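Local coordinates for protein quercetin 2,3-dioxygenase (Escherichia coli, PDB 1TQ5) that shows quercetin 2,3-dioxygenase activity in vitro, opening the flavonol with dioxygen and releasing carbon monoxide, and binds one divalent metal cation, at residues 191-195 against 196-200. Numbering follows the deposited sequence.
Sequences NVTIN and GVKAS
Val192 O receives the N-H of Ala199 at 2.8 Å in a nearly straight bond, and the CA of Lys198 adds a weaker C-H...O contact to the same oxygen at 3.4 Å. Val192 N returns a bond to Ala199 O, closing the ring of this hydrogen-bonded pair. At the next hydrogen-bonded pair toward the turn, Ile194 N meets Val197 O at 2.8 Å, whereas the reciprocal bond from Val197 N to Ile194 O is more bent, its donor standing above the carbonyl plane. Asn195 and Gly196 fill the corners of the type I' turn, both with positive phi, which asparagine tolerates and glycine adopts without strain. The Asn195 amide is tied outside the hairpin to Ser214 N and Ala212 O. Val192, Ile194, Val197 and Ala199 share the inward face, where Val192 CG2 lies 4.2 Å from Ala199 CB; their apolar side chains pack on Val187 and Leu205 among others, and small Ala199 fits beside its branched partner. On the other face Lys198 crosses Thr193 obliquely, CE 4.1 Å from OG1, after the chain bends at chi3 (-75°); a bound cadmium ion lies near its side chain. Asn191 OD1 rests 3.3 Å from Ser200 CB, while its ND2 bonds Ser219 OG. Together these features make a beta hairpin with a two-residue type I' loop, whose strand 197-200 edges a four-stranded antiparallel sheet in the C-terminal cupin domain of this bicupin pirin.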
loop_
_atom_site.group_PDB
_atom_site.type_symbol
_atom_site.label_atom_id
_atom_site.label_comp_id
_atom_site.label_asym_id
_atom_site.label_seq_id
_atom_site.Cartn_x
_atom_site.Cartn_y
_atom_site.Cartn_z
ATOM N N ASN A 191 -4.046 -16.552 4.443
ATOM C CA ASN A 191 -5.292 -16.922 3.785
ATOM C C ASN A 191 -6.437 -16.412 4.636
ATOM O O ASN A 191 -6.565 -16.794 5.802
ATOM C CB ASN A 191 -5.393 -18.446 3.658
ATOM C CG ASN A 191 -4.292 -19.037 2.799
ATOM O OD1 ASN A 191 -4.362 -19.007 1.569
ATOM N ND2 ASN A 191 -3.262 -19.571 3.445
ATOM N N VAL A 192 -7.265 -15.547 4.063
ATOM C CA VAL A 192 -8.392 -15.008 4.803
ATOM C C VAL A 192 -9.690 -15.127 4.017
ATOM O O VAL A 192 -9.692 -15.432 2.820
ATOM C CB VAL A 192 -8.168 -13.518 5.174
ATOM C CG1 VAL A 192 -6.820 -13.351 5.865
ATOM C CG2 VAL A 192 -8.247 -12.638 3.925
ATOM N N THR A 193 -10.796 -14.912 4.717
ATOM C CA THR A 193 -12.125 -14.945 4.120
ATOM C C THR A 193 -12.728 -13.612 4.528
ATOM O O THR A 193 -12.766 -13.285 5.707
ATOM C CB THR A 193 -12.987 -16.110 4.683
ATOM O OG1 THR A 193 -12.500 -17.356 4.174
ATOM C CG2 THR A 193 -14.436 -15.956 4.278
ATOM N N ILE A 194 -13.180 -12.840 3.548
ATOM C CA ILE A 194 -13.752 -11.526 3.811
ATOM C C ILE A 194 -15.136 -11.385 3.175
ATOM O O ILE A 194 -15.278 -11.410 1.947
ATOM C CB ILE A 194 -12.793 -10.430 3.277
ATOM C CG1 ILE A 194 -11.459 -10.523 4.030
ATOM C CG2 ILE A 194 -13.410 -9.056 3.416
ATOM C CD1 ILE A 194 -10.349 -9.667 3.457
ATOM N N ASN A 195 -16.156 -11.240 4.015
ATOM C CA ASN A 195 -17.526 -11.107 3.528
ATOM C C ASN A 195 -17.842 -12.235 2.544
ATOM O O ASN A 195 -18.372 -12.001 1.454
ATOM C CB ASN A 195 -17.721 -9.742 2.853
ATOM C CG ASN A 195 -17.779 -8.596 3.854
ATOM O OD1 ASN A 195 -16.914 -8.466 4.720
ATOM N ND2 ASN A 195 -18.801 -7.757 3.733
ATOM N N GLY A 196 -17.477 -13.454 2.931
ATOM C CA GLY A 196 -17.743 -14.623 2.108
ATOM C C GLY A 196 -16.839 -14.868 0.916
ATOM O O GLY A 196 -17.132 -15.735 0.094
ATOM N N VAL A 197 -15.740 -14.123 0.817
ATOM C CA VAL A 197 -14.822 -14.274 -0.301
ATOM C C VAL A 197 -13.433 -14.665 0.184
ATOM O O VAL A 197 -12.835 -13.966 0.991
ATOM C CB VAL A 197 -14.730 -12.954 -1.115
ATOM C CG1 VAL A 197 -13.790 -13.127 -2.312
ATOM C CG2 VAL A 197 -16.120 -12.549 -1.587
ATOM N N LYS A 198 -12.923 -15.790 -0.299
ATOM C CA LYS A 198 -11.595 -16.228 0.114
ATOM C C LYS A 198 -10.516 -15.478 -0.658
ATOM O O LYS A 198 -10.648 -15.237 -1.863
ATOM C CB LYS A 198 -11.438 -17.742 -0.089
ATOM C CG LYS A 198 -10.059 -18.278 0.270
ATOM C CD LYS A 198 -10.060 -19.794 0.468
ATOM C CE LYS A 198 -10.712 -20.191 1.796
ATOM N NZ LYS A 198 -10.675 -21.671 2.051
ATOM N N ALA A 199 -9.462 -15.092 0.053
ATOM C CA ALA A 199 -8.338 -14.377 -0.546
ATOM C C ALA A 199 -7.039 -14.901 0.051
ATOM O O ALA A 199 -6.983 -15.244 1.230
ATOM C CB ALA A 199 -8.460 -12.883 -0.286
ATOM N N SER A 200 -5.994 -14.967 -0.765
ATOM C CA SER A 200 -4.706 -15.442 -0.280
ATOM C C SER A 200 -3.603 -14.433 -0.583
ATOM O O SER A 200 -3.862 -13.353 -1.111
ATOM C CB SER A 200 -4.373 -16.805 -0.895
ATOM O OG SER A 200 -4.423 -16.764 -2.314
#